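Local coordinates for phospholethanolamine N-methyltransferase 2 (Haemonchus contortus, PDB 4KRI), which probably transfers methyl groups from S-adenosylmethionine to phosphomonomethylethanolamine in the later steps of nematode phosphocholine synthesis, at residues F176-D187 against V251-A259. Numbering follows the deposited sequence.
With SAH (S-adenosyl-L-homocysteine), chain D; 1SH (2-(methylamino)ethyl dihydrogen phosphate), chain E.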
loop_
_atom_site.group_PDB
_atom_site.type_symbol
_atom_site.label_atom_id
_atom_site.label_comp_id
_atom_site.label_asym_id
_atom_site.label_seq_id
_atom_site.Cartn_x
_atom_site.Cartn_y
_atom_site.Cartn_z
ATOM N N PHE A 176 -10.892 -0.770 6.651
ATOM C CA PHE A 176 -10.590 -1.488 5.419
ATOM C C PHE A 176 -9.222 -2.165 5.539
ATOM O O PHE A 176 -9.081 -3.345 5.218
ATOM C CB PHE A 176 -10.617 -0.498 4.243
ATOM C CG PHE A 176 -10.437 -1.133 2.885
ATOM C CD1 PHE A 176 -10.748 -2.471 2.667
ATOM C CD2 PHE A 176 -9.965 -0.377 1.820
ATOM C CE1 PHE A 176 -10.577 -3.044 1.412
ATOM C CE2 PHE A 176 -9.792 -0.940 0.566
ATOM C CZ PHE A 176 -10.096 -2.279 0.366
ATOM N N ARG A 177 -8.231 -1.414 6.024
ATOM C CA ARG A 177 -6.876 -1.933 6.201
ATOM C C ARG A 177 -6.891 -3.123 7.153
ATOM O O ARG A 177 -6.277 -4.154 6.880
ATOM C CB ARG A 177 -5.942 -0.840 6.746
ATOM C CG ARG A 177 -4.461 -1.195 6.687
ATOM C CD ARG A 177 -3.575 -0.107 7.317
ATOM N NE ARG A 177 -3.779 -0.006 8.762
ATOM C CZ ARG A 177 -3.072 -0.672 9.672
ATOM N NH1 ARG A 177 -2.095 -1.489 9.302
ATOM N NH2 ARG A 177 -3.341 -0.525 10.961
ATOM N N ASP A 178 -7.608 -2.984 8.262
ATOM C CA ASP A 178 -7.633 -4.046 9.261
ATOM C C ASP A 178 -8.384 -5.264 8.741
ATOM O O ASP A 178 -8.016 -6.401 9.031
ATOM C CB ASP A 178 -8.235 -3.555 10.580
ATOM C CG ASP A 178 -7.289 -2.658 11.359
ATOM O OD1 ASP A 178 -6.064 -2.711 11.111
ATOM O OD2 ASP A 178 -7.778 -1.907 12.234
ATOM N N PHE A 179 -9.433 -5.024 7.962
ATOM C CA PHE A 179 -10.167 -6.111 7.337
ATOM C C PHE A 179 -9.267 -6.958 6.438
ATOM O O PHE A 179 -9.316 -8.187 6.495
ATOM C CB PHE A 179 -11.343 -5.575 6.520
ATOM C CG PHE A 179 -11.993 -6.617 5.658
ATOM C CD1 PHE A 179 -12.822 -7.582 6.216
ATOM C CD2 PHE A 179 -11.766 -6.641 4.292
ATOM C CE1 PHE A 179 -13.412 -8.553 5.419
ATOM C CE2 PHE A 179 -12.351 -7.604 3.494
ATOM C CZ PHE A 179 -13.167 -8.563 4.057
ATOM N N LEU A 180 -8.466 -6.295 5.608
ATOM C CA LEU A 180 -7.521 -6.974 4.719
ATOM C C LEU A 180 -6.490 -7.780 5.525
ATOM O O LEU A 180 -6.246 -8.950 5.237
ATOM C CB LEU A 180 -6.798 -5.956 3.827
ATOM C CG LEU A 180 -7.631 -5.191 2.789
ATOM C CD1 LEU A 180 -6.850 -4.018 2.194
ATOM C CD2 LEU A 180 -8.069 -6.139 1.694
ATOM N N ASP A 181 -5.905 -7.149 6.542
ATOM C CA ASP A 181 -4.836 -7.767 7.339
ATOM C C ASP A 181 -5.331 -8.891 8.255
ATOM O O ASP A 181 -4.552 -9.765 8.642
ATOM C CB ASP A 181 -4.124 -6.711 8.204
ATOM C CG ASP A 181 -3.138 -5.850 7.414
ATOM O OD1 ASP A 181 -2.620 -6.309 6.374
ATOM O OD2 ASP A 181 -2.868 -4.708 7.859
ATOM N N ARG A 182 -6.609 -8.863 8.625
ATOM C CA ARG A 182 -7.122 -9.812 9.616
ATOM C C ARG A 182 -7.888 -10.977 9.010
ATOM O O ARG A 182 -8.171 -11.959 9.692
ATOM C CB ARG A 182 -8.000 -9.103 10.662
ATOM C CG ARG A 182 -7.252 -8.110 11.564
ATOM C CD ARG A 182 -8.210 -7.349 12.482
ATOM N NE ARG A 182 -7.550 -6.235 13.166
ATOM C CZ ARG A 182 -8.187 -5.322 13.897
ATOM N NH1 ARG A 182 -9.505 -5.389 14.040
ATOM N NH2 ARG A 182 -7.507 -4.342 14.485
ATOM N N THR A 183 -8.232 -10.866 7.731
ATOM C CA THR A 183 -9.063 -11.882 7.098
ATOM C C THR A 183 -8.365 -12.557 5.924
ATOM O O THR A 183 -7.732 -13.598 6.083
ATOM C CB THR A 183 -10.400 -11.284 6.618
ATOM O OG1 THR A 183 -10.879 -10.347 7.594
ATOM C CG2 THR A 183 -11.427 -12.384 6.414
ATOM N N GLN A 184 -8.467 -11.955 4.745
ATOM C CA GLN A 184 -7.935 -12.587 3.542
ATOM C C GLN A 184 -6.408 -12.579 3.513
ATOM O O GLN A 184 -5.776 -13.553 3.087
ATOM C CB GLN A 184 -8.483 -11.903 2.281
ATOM C CG GLN A 184 -8.066 -12.600 0.989
ATOM C CD GLN A 184 -8.779 -12.071 -0.249
ATOM O OE1 GLN A 184 -9.445 -11.035 -0.208
ATOM N NE2 GLN A 184 -8.640 -12.785 -1.357
ATOM N N TYR A 185 -5.817 -11.484 3.968
ATOM C CA TYR A 185 -4.378 -11.324 3.841
ATOM C C TYR A 185 -3.674 -11.322 5.197
ATOM O O TYR A 185 -2.862 -10.445 5.491
ATOM C CB TYR A 185 -4.050 -10.072 3.013
ATOM C CG TYR A 185 -4.655 -10.097 1.615
ATOM C CD1 TYR A 185 -4.454 -11.175 0.756
ATOM C CD2 TYR A 185 -5.445 -9.055 1.161
ATOM C CE1 TYR A 185 -5.004 -11.197 -0.513
ATOM C CE2 TYR A 185 -6.001 -9.074 -0.116
ATOM C CZ TYR A 185 -5.775 -10.144 -0.943
ATOM O OH TYR A 185 -6.333 -10.157 -2.213
ATOM N N THR A 186 -4.008 -12.311 6.021
ATOM C CA THR A 186 -3.174 -12.661 7.167
ATOM C C THR A 186 -1.849 -13.181 6.647
ATOM O O THR A 186 -1.748 -13.570 5.486
ATOM C CB THR A 186 -3.790 -13.790 8.003
ATOM O OG1 THR A 186 -4.021 -14.937 7.170
ATOM C CG2 THR A 186 -5.099 -13.340 8.640
ATOM N N ASP A 187 -0.840 -13.214 7.506
ATOM C CA ASP A 187 0.450 -13.753 7.090
ATOM C C ASP A 187 0.331 -15.184 6.537
ATOM O O ASP A 187 0.869 -15.490 5.475
ATOM C CB ASP A 187 1.461 -13.687 8.238
ATOM C CG ASP A 187 2.017 -12.286 8.443
ATOM O OD1 ASP A 187 1.834 -11.429 7.546
ATOM O OD2 ASP A 187 2.647 -12.043 9.496
ATOM N N VAL A 251 2.305 0.479 -4.399
ATOM C CA VAL A 251 1.550 0.836 -3.203
ATOM C C VAL A 251 0.612 -0.295 -2.813
ATOM O O VAL A 251 0.113 -1.036 -3.671
ATOM C CB VAL A 251 0.788 2.186 -3.358
ATOM C CG1 VAL A 251 1.777 3.308 -3.691
ATOM C CG2 VAL A 251 -0.308 2.102 -4.419
ATOM N N ASP A 252 0.404 -0.462 -1.509
ATOM C CA ASP A 252 -0.559 -1.441 -1.033
ATOM C C ASP A 252 -1.103 -0.979 0.296
ATOM O O ASP A 252 -0.396 -0.327 1.057
ATOM C CB ASP A 252 0.098 -2.809 -0.855
ATOM C CG ASP A 252 -0.899 -3.923 -0.951
ATOM O OD1 ASP A 252 -0.930 -4.625 -1.990
ATOM O OD2 ASP A 252 -1.699 -4.076 0.000
ATOM N N LEU A 253 -2.358 -1.316 0.576
ATOM C CA LEU A 253 -2.962 -0.898 1.826
ATOM C C LEU A 253 -2.590 -1.864 2.939
ATOM O O LEU A 253 -2.584 -1.497 4.117
ATOM C CB LEU A 253 -4.487 -0.815 1.665
ATOM C CG LEU A 253 -5.244 -0.218 2.857
ATOM C CD1 LEU A 253 -4.584 1.065 3.348
ATOM C CD2 LEU A 253 -6.677 0.055 2.474
ATOM N N SER A 254 -2.261 -3.098 2.570
ATOM C CA SER A 254 -1.958 -4.107 3.578
ATOM C C SER A 254 -0.512 -4.063 4.055
ATOM O O SER A 254 0.406 -4.263 3.260
ATOM C CB SER A 254 -2.273 -5.499 3.033
ATOM O OG SER A 254 -1.728 -6.502 3.884
ATOM N N THR A 255 -0.300 -3.816 5.351
ATOM C CA THR A 255 1.045 -3.857 5.913
ATOM C C THR A 255 1.597 -5.275 5.944
ATOM O O THR A 255 2.808 -5.461 5.847
ATOM C CB THR A 255 1.122 -3.267 7.331
ATOM O OG1 THR A 255 -0.004 -3.712 8.095
ATOM C CG2 THR A 255 1.147 -1.744 7.268
ATOM N N ASN A 256 0.728 -6.270 6.099
ATOM C CA ASN A 256 1.167 -7.662 5.997
ATOM C C ASN A 256 1.816 -7.968 4.643
ATOM O O ASN A 256 2.874 -8.599 4.584
ATOM C CB ASN A 256 0.017 -8.640 6.232
ATOM C CG ASN A 256 -0.358 -8.765 7.686
ATOM O OD1 ASN A 256 0.403 -8.384 8.570
ATOM N ND2 ASN A 256 -1.537 -9.337 7.944
ATOM N N MET A 257 1.179 -7.508 3.570
ATOM C CA MET A 257 1.695 -7.681 2.218
ATOM C C MET A 257 3.000 -6.926 2.026
ATOM O O MET A 257 4.006 -7.485 1.574
ATOM C CB MET A 257 0.681 -7.149 1.191
ATOM C CG MET A 257 -0.527 -8.009 1.000
ATOM S SD MET A 257 -0.067 -9.515 0.130
ATOM C CE MET A 257 -1.614 -9.975 -0.590
ATOM N N LEU A 258 2.991 -5.641 2.363
ATOM C CA LEU A 258 4.143 -4.818 2.048
ATOM C C LEU A 258 5.345 -5.154 2.928
ATOM O O LEU A 258 6.489 -4.981 2.510
ATOM C CB LEU A 258 3.790 -3.330 2.122
ATOM C CG LEU A 258 4.530 -2.543 1.038
ATOM C CD1 LEU A 258 3.981 -2.913 -0.323
ATOM C CD2 LEU A 258 4.458 -1.043 1.266
ATOM N N ALA A 259 5.100 -5.665 4.135
ATOM C CA ALA A 259 6.209 -6.115 4.972
ATOM C C ALA A 259 7.069 -7.128 4.216
ATOM O O ALA A 259 8.308 -7.107 4.320
ATOM C CB ALA A 259 5.684 -6.732 6.258
HETATM N N SAH D . -0.577 -7.195 -7.679
HETATM C CA SAH D . -0.046 -8.255 -6.783
HETATM C CB SAH D . -0.984 -8.411 -5.522
HETATM C CG SAH D . -2.388 -8.960 -5.751
HETATM S SD SAH D . -3.364 -9.033 -4.215
HETATM C C SAH D . 0.206 -9.512 -7.517
HETATM O O SAH D . 0.056 -9.559 -8.730
HETATM O OXT SAH D . 0.779 -10.426 -6.947
HETATM C "C5'" SAH D . -4.318 -7.509 -4.094
HETATM C "C4'" SAH D . -3.707 -6.466 -3.342
HETATM O "O4'" SAH D . -4.482 -5.251 -3.524
HETATM C "C3'" SAH D . -3.775 -6.757 -1.892
HETATM O "O3'" SAH D . -2.460 -6.802 -1.381
HETATM C "C2'" SAH D . -4.518 -5.646 -1.296
HETATM O "O2'" SAH D . -4.016 -5.265 -0.036
HETATM C "C1'" SAH D . -4.365 -4.568 -2.318
HETATM N N9 SAH D . -5.387 -3.473 -2.178
HETATM C C8 SAH D . -6.732 -3.612 -2.146
HETATM N N7 SAH D . -7.276 -2.392 -2.084
HETATM C C5 SAH D . -6.286 -1.476 -2.096
HETATM C C6 SAH D . -6.274 -0.076 -2.050
HETATM N N6 SAH D . -7.441 0.652 -1.968
HETATM N N1 SAH D . -5.075 0.546 -2.079
HETATM C C2 SAH D . -3.930 -0.140 -2.155
HETATM N N3 SAH D . -3.909 -1.484 -2.209
HETATM C C4 SAH D . -5.066 -2.172 -2.166
HETATM O O4 1SH E . -9.325 -16.107 -5.455
HETATM P P1 1SH E . -9.373 -15.464 -4.072
HETATM O O1 1SH E . -10.690 -14.861 -3.784
HETATM O O3 1SH E . -9.031 -16.553 -2.985
HETATM O O2 1SH E . -8.303 -14.297 -4.031
HETATM C C1 1SH E . -7.048 -14.566 -4.386
HETATM C C2 1SH E . -6.127 -13.363 -4.538
HETATM N N1 1SH E . -6.419 -12.443 -5.602
HETATM C C3 1SH E . -5.555 -11.328 -5.458
HETATM O O HOH W 1 3.718 -10.080 6.738
HETATM O O HOH W 2 2.907 -9.057 9.513
#
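Asp181, a carboxylate on helix 176-184, reaches the N-terminal end of helix 255-268 and meets the very serine that caps it. Ser254 OG donates to Asp181 OD1 at 2.7 Å, nearly in line with the C-O bond, while the same OG accepts from Met257 N. A long, weak bond from Asn256 N also ends on Asp181 OD1, so the helix end probably favours the charged carboxylate. Thr255 OG1 lies 3.0 Å from Asp181 OD2. Asn256 ND2 gives a nearly straight bond (165°) to Tyr185 O, in the carbonyl plane and almost within the plane of its own amide, which fixes how that amide is turned. Two waters bridge Asp187 to Asn256, one to its backbone O and one to its OD1.

The rest of the contact borders the cofactor product. Met257, bent at chi2 (-71°), lays CE over one face of the Tyr185 ring, 3.7 Å from the centroid, a CH-pi contact, with SD farther out (5.2 Å from the centroid) and oblique to the ring, a Met-aromatic contact; Gln184 CG covers the opposite face. Leu253 presses CD2 on Phe176 CD2 at 3.4 Å, and its CB meets Leu180 CD1. The aliphatic chain of Arg177 crosses Leu253 at about a right angle, its CG 3.2 Å from Leu253 O. Asp252, the acidic residue ending the second strand of Rossmann-like methyltransferase domains, accepts from both ribose hydroxyls of S-adenosylhomocysteine, and its OD2 closes an Asx turn with Ser254 N. Phe176 and Leu180 touch this ligand, while Gln184 and Tyr185, whose OH bonds to His301, reach the phosphomonomethylethanolamine.

Strand 247-252 runs between strands 225-229 and 273-277; helix 187-197 packs on Tyr185, Asn256 and Met257, and helix 114-124 supplies Asp120 and Asp123, salt-bridged to Arg177 NH2.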